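Local coordinates for acetylene hydratase (Pelobacter acetylenicus, PDB 2E7Z), which hydrates acetylene to acetaldehyde with a tungsten bis-molybdopterin guanine dinucleotide cofactor and a [4Fe-4S] cluster, at residues A[323-335]-A[464-476]. Sequence-based numbering, arbitrary orientation.
Sequences ILGAPHSDLVPIS and VVQPNWEGIPFGN
Glu470 points its carboxylate at the start of helix 334-337 and binds the first turn there. Its CG stands anti to the backbone N (chi1 -179°), which carries the chain across to 323-335. Glu470 OE1 takes Ile334 N on the syn side at 2.9 Å, tilted out of the carboxylate plane. OE2 is gripped twice by Ser335. Ser335 OG donates to Glu470 OE2 from the anti side at 2.6 Å. Ser335 N reaches Glu470 OE2 from above the carboxylate plane at 2.8 Å. A water donates to Glu470 OE1 and accepts from His328 N. These bonds fix the rotation of the carboxylate, and the N-terminal helix end would probably stabilise its negative charge. Pro327 CB and Pro333 CB pack against the carboxylate. An alanine in place of Glu470 would probably leave the N-H groups of Ile334 and Ser335 without their acceptor and open a gap beside the two prolines.

The Ile334 and Glu470 side chains lie alongside and run in opposite senses, and Ile334 CD1 ends 3.6 Å from Pro467 O. Pro467 follows a cis peptide bond. Leu331 CD1 packs against the ring atom Pro467 CD at 4.0 Å. The His328 side chain runs roughly perpendicular to that of Pro467, and His328 CD2 is 3.8 Å from Pro467 CD. The His328 ring edge faces the backbone of Phe474 and Gly475. Its ND1 accepts Asp330 N in the ring plane, while NE2 bonds Tyr537 O.

Further along, Ala326 N bonds Gly471 O at 3.2 Å. A second water ties Ala326 O to Gly471 N and Ile472 O.

The contact is buried and joins two loops of the molybdopterin oxidoreductase region. The side chains of Asn468 and Ile110, a cofactor-binding residue, are about 5 Å apart. Helices 513-520 and 528-531 pack on Leu331 and Val465. Strand 322-324 pairs with strand 154-156, and strand 474-476 with strand 536-538.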
ATOM      1  N   ILE A 323       4.099  12.183 -14.294  1.00 16.04           N
ATOM      2  CA  ILE A 323       2.951  13.064 -14.267  1.00 15.97           C
ATOM      3  C   ILE A 323       2.536  13.300 -12.809  1.00 15.00           C
ATOM      4  O   ILE A 323       2.457  12.333 -12.035  1.00 15.12           O
ATOM      5  CB  ILE A 323       1.778  12.393 -15.012  1.00 16.62           C
ATOM      6  CG1 ILE A 323       2.122  12.162 -16.497  1.00 19.01           C
ATOM      7  CG2 ILE A 323       0.512  13.189 -14.842  1.00 17.85           C
ATOM      8  CD1 ILE A 323       2.642  13.374 -17.244  1.00 22.12           C
ATOM      9  N   LEU A 324       2.283  14.557 -12.443  1.00 14.30           N
ATOM     10  CA  LEU A 324       1.864  14.896 -11.068  1.00 14.17           C
ATOM     11  C   LEU A 324       0.343  14.884 -11.014  1.00 13.68           C
ATOM     12  O   LEU A 324      -0.294  15.662 -11.732  1.00 15.01           O
ATOM     13  CB  LEU A 324       2.423  16.256 -10.641  1.00 14.67           C
ATOM     14  CG  LEU A 324       3.939  16.384 -10.695  1.00 16.40           C
ATOM     15  CD1 LEU A 324       4.342  17.736 -10.154  1.00 17.47           C
ATOM     16  CD2 LEU A 324       4.627  15.284  -9.910  1.00 17.39           C
ATOM     17  N   GLY A 325      -0.236  14.025 -10.165  1.00 13.16           N
ATOM     18  CA  GLY A 325      -1.695  13.834 -10.135  1.00 13.18           C
ATOM     19  C   GLY A 325      -2.453  14.954  -9.445  1.00 12.91           C
ATOM     20  O   GLY A 325      -1.887  15.944  -8.991  1.00 13.04           O
ATOM     21  N   ALA A 326      -3.761  14.783  -9.373  1.00 12.42           N
ATOM     22  CA  ALA A 326      -4.659  15.807  -8.877  1.00 11.76           C
ATOM     23  C   ALA A 326      -5.982  15.122  -8.597  1.00 11.76           C
ATOM     24  O   ALA A 326      -6.251  14.063  -9.181  1.00 12.20           O
ATOM     25  CB  ALA A 326      -4.894  16.850  -9.955  1.00 11.90           C
ATOM     26  N   PRO A 327      -6.855  15.768  -7.800  1.00 11.50           N
ATOM     27  CA  PRO A 327      -8.261  15.346  -7.792  1.00 11.40           C
ATOM     28  C   PRO A 327      -8.794  15.343  -9.225  1.00 10.93           C
ATOM     29  O   PRO A 327      -8.427  16.219 -10.015  1.00 11.64           O
ATOM     30  CB  PRO A 327      -8.946  16.408  -6.928  1.00 11.38           C
ATOM     31  CG  PRO A 327      -7.838  16.941  -6.018  1.00 11.14           C
ATOM     32  CD  PRO A 327      -6.632  16.963  -6.955  1.00 11.33           C
ATOM     33  N   HIS A 328      -9.618  14.361  -9.582  1.00 11.09           N
ATOM     34  CA  HIS A 328     -10.034  14.247 -10.980  1.00 10.76           C
ATOM     35  C   HIS A 328     -10.825  15.493 -11.381  1.00 11.98           C
ATOM     36  O   HIS A 328     -11.729  15.923 -10.653  1.00 12.17           O
ATOM     37  CB  HIS A 328     -10.892  12.997 -11.163  1.00 10.41           C
ATOM     38  CG  HIS A 328     -11.063  12.577 -12.590  1.00 11.08           C
ATOM     39  ND1 HIS A 328     -11.751  13.328 -13.530  1.00 10.94           N
ATOM     40  CD2 HIS A 328     -10.625  11.473 -13.239  1.00  9.88           C
ATOM     41  CE1 HIS A 328     -11.741  12.684 -14.688  1.00 12.36           C
ATOM     42  NE2 HIS A 328     -11.060  11.562 -14.538  1.00 11.64           N
ATOM     43  N   SER A 329     -10.465  16.096 -12.517  1.00 11.91           N
ATOM     44  CA  SER A 329     -11.062  17.360 -12.928  1.00 12.45           C
ATOM     45  C   SER A 329     -12.554  17.289 -13.211  1.00 13.18           C
ATOM     46  O   SER A 329     -13.226  18.316 -13.165  1.00 13.53           O
ATOM     47  CB  SER A 329     -10.327  17.932 -14.167  1.00 12.11           C
ATOM     48  OG  SER A 329     -10.459  17.022 -15.253  1.00 14.24           O
ATOM     49  N   ASP A 330     -13.082  16.093 -13.483  1.00 12.50           N
ATOM     50  CA  ASP A 330     -14.493  15.941 -13.906  1.00 13.37           C
ATOM     51  C   ASP A 330     -15.417  15.652 -12.715  1.00 12.71           C
ATOM     52  O   ASP A 330     -16.637  15.653 -12.892  1.00 13.93           O
ATOM     53  CB  ASP A 330     -14.663  14.723 -14.840  1.00 14.98           C
ATOM     54  CG  ASP A 330     -14.067  14.908 -16.229  1.00 16.38           C
ATOM     55  OD1 ASP A 330     -13.835  16.063 -16.687  1.00 20.56           O
ATOM     56  OD2 ASP A 330     -13.856  13.845 -16.873  1.00 19.61           O
ATOM     57  N   LEU A 331     -14.861  15.376 -11.531  1.00 11.07           N
ATOM     58  CA  LEU A 331     -15.609  14.745 -10.428  1.00  9.51           C
ATOM     59  C   LEU A 331     -15.579  15.587  -9.152  1.00  9.07           C
ATOM     60  O   LEU A 331     -14.671  16.418  -8.971  1.00 11.29           O
ATOM     61  CB  LEU A 331     -15.008  13.353 -10.134  1.00  9.85           C
ATOM     62  CG  LEU A 331     -14.779  12.417 -11.311  1.00 10.33           C
ATOM     63  CD1 LEU A 331     -14.088  11.125 -10.832  1.00 11.22           C
ATOM     64  CD2 LEU A 331     -16.127  12.123 -11.997  1.00 11.28           C
ATOM     65  N   VAL A 332     -16.548  15.375  -8.265  1.00  9.61           N
ATOM     66  CA  VAL A 332     -16.470  15.982  -6.936  1.00  9.12           C
ATOM     67  C   VAL A 332     -15.326  15.320  -6.184  1.00  9.45           C
ATOM     68  O   VAL A 332     -15.310  14.111  -6.041  1.00  8.95           O
ATOM     69  CB  VAL A 332     -17.775  15.811  -6.146  1.00 10.05           C
ATOM     70  CG1 VAL A 332     -17.636  16.413  -4.759  1.00 11.85           C
ATOM     71  CG2 VAL A 332     -18.933  16.464  -6.908  1.00 10.74           C
ATOM     72  N   PRO A 333     -14.323  16.091  -5.737  1.00  9.76           N
ATOM     73  CA  PRO A 333     -13.171  15.437  -5.065  1.00  9.41           C
ATOM     74  C   PRO A 333     -13.567  14.599  -3.844  1.00  9.23           C
ATOM     75  O   PRO A 333     -14.362  15.028  -2.992  1.00  9.52           O
ATOM     76  CB  PRO A 333     -12.250  16.620  -4.680  1.00  9.34           C
ATOM     77  CG  PRO A 333     -12.607  17.653  -5.695  1.00 10.43           C
ATOM     78  CD  PRO A 333     -14.124  17.541  -5.851  1.00  9.45           C
ATOM     79  N   ILE A 334     -12.967  13.421  -3.754  1.00  7.55           N
ATOM     80  CA  ILE A 334     -13.119  12.599  -2.551  1.00  8.17           C
ATOM     81  C   ILE A 334     -12.685  13.428  -1.328  1.00  7.85           C
ATOM     82  O   ILE A 334     -13.304  13.364  -0.264  1.00  7.63           O
ATOM     83  CB  ILE A 334     -12.278  11.341  -2.689  1.00  7.89           C
ATOM     84  CG1 ILE A 334     -12.939  10.386  -3.708  1.00  9.38           C
ATOM     85  CG2 ILE A 334     -12.047  10.653  -1.344  1.00  8.53           C
ATOM     86  CD1 ILE A 334     -12.080   9.171  -4.095  1.00 10.83           C
ATOM     87  N   SER A 335     -11.618  14.223  -1.491  1.00  8.32           N
ATOM     88  CA  SER A 335     -11.124  15.030  -0.396  1.00  9.31           C
ATOM     89  C   SER A 335     -12.184  15.956   0.155  1.00  8.93           C
ATOM     90  O   SER A 335     -12.215  16.179   1.362  1.00 10.12           O
ATOM     91  CB  SER A 335      -9.953  15.916  -0.858  1.00  9.10           C
ATOM     92  OG  SER A 335      -8.870  15.109  -1.316  1.00 10.13           O
ATOM     93  N   VAL A 464     -18.448   0.596 -10.015  1.00  7.72           N
ATOM     94  CA  VAL A 464     -17.433   1.493  -9.448  1.00  7.69           C
ATOM     95  C   VAL A 464     -17.136   2.629 -10.411  1.00  7.55           C
ATOM     96  O   VAL A 464     -16.950   2.403 -11.607  1.00  8.30           O
ATOM     97  CB  VAL A 464     -16.085   0.747  -9.169  1.00  9.01           C
ATOM     98  CG1 VAL A 464     -15.044   1.714  -8.584  1.00  9.74           C
ATOM     99  CG2 VAL A 464     -16.276  -0.417  -8.220  1.00  9.51           C
ATOM    100  N   VAL A 465     -17.106   3.845  -9.870  1.00  7.28           N
ATOM    101  CA  VAL A 465     -16.480   4.963 -10.557  1.00  8.13           C
ATOM    102  C   VAL A 465     -15.111   5.176  -9.929  1.00  7.29           C
ATOM    103  O   VAL A 465     -14.989   5.289  -8.713  1.00  7.54           O
ATOM    104  CB  VAL A 465     -17.333   6.255 -10.412  1.00  9.05           C
ATOM    105  CG1 VAL A 465     -16.548   7.520 -10.823  1.00  9.88           C
ATOM    106  CG2 VAL A 465     -18.612   6.134 -11.233  1.00  9.43           C
ATOM    107  N   GLN A 466     -14.090   5.245 -10.780  1.00  8.67           N
ATOM    108  CA  GLN A 466     -12.725   5.539 -10.327  1.00  8.28           C
ATOM    109  C   GLN A 466     -12.384   6.993 -10.639  1.00  8.98           C
ATOM    110  O   GLN A 466     -13.096   7.641 -11.405  1.00 10.53           O
ATOM    111  CB  GLN A 466     -11.745   4.625 -11.058  1.00  9.56           C
ATOM    112  CG  GLN A 466     -11.933   3.177 -10.638  1.00  9.57           C
ATOM    113  CD  GLN A 466     -10.796   2.276 -11.069  1.00 11.94           C
ATOM    114  OE1 GLN A 466     -10.326   2.378 -12.193  1.00 14.94           O
ATOM    115  NE2 GLN A 466     -10.357   1.376 -10.171  1.00 13.02           N
ATOM    116  N   PRO A 467     -11.265   7.511 -10.098  1.00  8.91           N
ATOM    117  CA  PRO A 467     -10.292   6.812  -9.245  1.00  9.09           C
ATOM    118  C   PRO A 467     -10.635   6.835  -7.756  1.00  9.00           C
ATOM    119  O   PRO A 467     -11.202   7.817  -7.268  1.00  9.77           O
ATOM    120  CB  PRO A 467      -9.004   7.603  -9.489  1.00  9.08           C
ATOM    121  CG  PRO A 467      -9.494   9.040  -9.717  1.00 10.17           C
ATOM    122  CD  PRO A 467     -10.823   8.874 -10.462  1.00  9.06           C
ATOM    123  N   ASN A 468     -10.293   5.751  -7.053  1.00  8.90           N
ATOM    124  CA  ASN A 468     -10.494   5.691  -5.611  1.00  8.23           C
ATOM    125  C   ASN A 468      -9.254   5.832  -4.753  1.00  9.25           C
ATOM    126  O   ASN A 468      -9.312   5.738  -3.522  1.00  9.13           O
ATOM    127  CB  ASN A 468     -11.301   4.462  -5.305  1.00  8.46           C
ATOM    128  CG  ASN A 468     -12.702   4.597  -5.879  1.00  8.05           C
ATOM    129  OD1 ASN A 468     -13.087   3.900  -6.827  1.00 10.99           O
ATOM    130  ND2 ASN A 468     -13.435   5.581  -5.366  1.00  6.30           N
ATOM    131  N   TRP A 469      -8.148   6.124  -5.438  1.00  8.35           N
ATOM    132  CA  TRP A 469      -6.999   6.758  -4.811  1.00  8.92           C
ATOM    133  C   TRP A 469      -6.926   8.127  -5.458  1.00  8.69           C
ATOM    134  O   TRP A 469      -6.631   8.248  -6.656  1.00  9.26           O
ATOM    135  CB  TRP A 469      -5.717   5.971  -5.088  1.00  9.42           C
ATOM    136  CG  TRP A 469      -5.513   4.742  -4.215  1.00  8.42           C
ATOM    137  CD1 TRP A 469      -6.055   4.495  -2.988  1.00  8.45           C
ATOM    138  CD2 TRP A 469      -4.658   3.634  -4.510  1.00  8.95           C
ATOM    139  NE1 TRP A 469      -5.588   3.296  -2.500  1.00  9.52           N
ATOM    140  CE2 TRP A 469      -4.737   2.743  -3.422  1.00  8.91           C
ATOM    141  CE3 TRP A 469      -3.852   3.294  -5.606  1.00 11.20           C
ATOM    142  CZ2 TRP A 469      -4.038   1.543  -3.393  1.00 10.07           C
ATOM    143  CZ3 TRP A 469      -3.165   2.099  -5.571  1.00 10.89           C
ATOM    144  CH2 TRP A 469      -3.253   1.243  -4.478  1.00 11.63           C
ATOM    145  N   GLU A 470      -7.239   9.148  -4.671  1.00  8.31           N
ATOM    146  CA  GLU A 470      -7.328  10.497  -5.220  1.00  9.13           C
ATOM    147  C   GLU A 470      -5.955  11.006  -5.574  1.00  9.06           C
ATOM    148  O   GLU A 470      -5.053  11.073  -4.724  1.00  9.90           O
ATOM    149  CB  GLU A 470      -8.053  11.402  -4.237  1.00  8.96           C
ATOM    150  CG  GLU A 470      -8.211  12.839  -4.744  1.00  9.98           C
ATOM    151  CD  GLU A 470      -9.608  13.421  -4.530  1.00  9.47           C
ATOM    152  OE1 GLU A 470     -10.534  13.040  -5.276  1.00 10.27           O
ATOM    153  OE2 GLU A 470      -9.788  14.287  -3.640  1.00  9.84           O
ATOM    154  N   GLY A 471      -5.802  11.343  -6.848  1.00  9.12           N
ATOM    155  CA  GLY A 471      -4.478  11.670  -7.396  1.00 10.02           C
ATOM    156  C   GLY A 471      -4.331  11.000  -8.752  1.00 10.12           C
ATOM    157  O   GLY A 471      -3.808  11.589  -9.695  1.00 10.50           O
ATOM    158  N   ILE A 472      -4.841   9.782  -8.889  1.00 10.28           N
ATOM    159  CA  ILE A 472      -4.726   9.094 -10.172  1.00 10.52           C
ATOM    160  C   ILE A 472      -5.457   9.930 -11.229  1.00 10.59           C
ATOM    161  O   ILE A 472      -6.608  10.280 -11.031  1.00 11.03           O
ATOM    162  CB  ILE A 472      -5.329   7.684 -10.110  1.00 10.24           C
ATOM    163  CG1 ILE A 472      -4.642   6.841  -9.037  1.00 11.18           C
ATOM    164  CG2 ILE A 472      -5.205   6.984 -11.483  1.00 10.31           C
ATOM    165  CD1 ILE A 472      -5.279   5.449  -8.847  1.00 12.64           C
ATOM    166  N   PRO A 473      -4.764  10.303 -12.322  1.00 12.10           N
ATOM    167  CA  PRO A 473      -5.342  11.235 -13.284  1.00 12.33           C
ATOM    168  C   PRO A 473      -6.278  10.611 -14.342  1.00 12.40           C
ATOM    169  O   PRO A 473      -6.382  11.137 -15.448  1.00 13.40           O
ATOM    170  CB  PRO A 473      -4.102  11.834 -13.955  1.00 13.36           C
ATOM    171  CG  PRO A 473      -3.110  10.746 -13.919  1.00 14.18           C
ATOM    172  CD  PRO A 473      -3.359   9.976 -12.647  1.00 12.45           C
ATOM    173  N   PHE A 474      -6.937   9.507 -14.010  1.00 11.69           N
ATOM    174  CA  PHE A 474      -7.966   8.944 -14.868  1.00 11.74           C
ATOM    175  C   PHE A 474      -8.820   8.046 -14.015  1.00 11.90           C
ATOM    176  O   PHE A 474      -8.423   7.651 -12.910  1.00 11.92           O
ATOM    177  CB  PHE A 474      -7.349   8.113 -16.005  1.00 12.94           C
ATOM    178  CG  PHE A 474      -6.606   6.900 -15.525  1.00 12.95           C
ATOM    179  CD1 PHE A 474      -5.267   6.986 -15.168  1.00 13.96           C
ATOM    180  CD2 PHE A 474      -7.240   5.664 -15.430  1.00 13.69           C
ATOM    181  CE1 PHE A 474      -4.590   5.866 -14.719  1.00 15.15           C
ATOM    182  CE2 PHE A 474      -6.565   4.542 -14.965  1.00 16.25           C
ATOM    183  CZ  PHE A 474      -5.230   4.650 -14.610  1.00 17.02           C
ATOM    184  N   GLY A 475      -9.985   7.701 -14.545  1.00 10.94           N
ATOM    185  CA  GLY A 475     -10.810   6.671 -13.911  1.00 11.06           C
ATOM    186  C   GLY A 475     -11.313   5.697 -14.949  1.00 11.02           C
ATOM    187  O   GLY A 475     -11.738   6.115 -16.026  1.00 12.56           O
ATOM    188  N   ASN A 476     -11.237   4.405 -14.635  1.00 10.66           N
ATOM    189  CA  ASN A 476     -11.943   3.367 -15.401  1.00 11.17           C
ATOM    190  C   ASN A 476     -13.282   3.033 -14.765  1.00 10.65           C
ATOM    191  O   ASN A 476     -13.370   2.844 -13.558  1.00 12.38           O
ATOM    192  CB  ASN A 476     -11.100   2.087 -15.491  1.00 10.82           C
ATOM    193  CG  ASN A 476      -9.846   2.271 -16.335  1.00 12.31           C
ATOM    194  OD1 ASN A 476      -8.761   1.808 -15.978  1.00 14.23           O
ATOM    195  ND2 ASN A 476      -9.985   2.981 -17.432  1.00 12.53           N
TER
HETATM  196  O   HOH W   1      -7.694  11.745  -8.896  1.00  8.86           O
HETATM  197  O   HOH W   2     -10.257  12.093  -7.778  1.00  9.66           O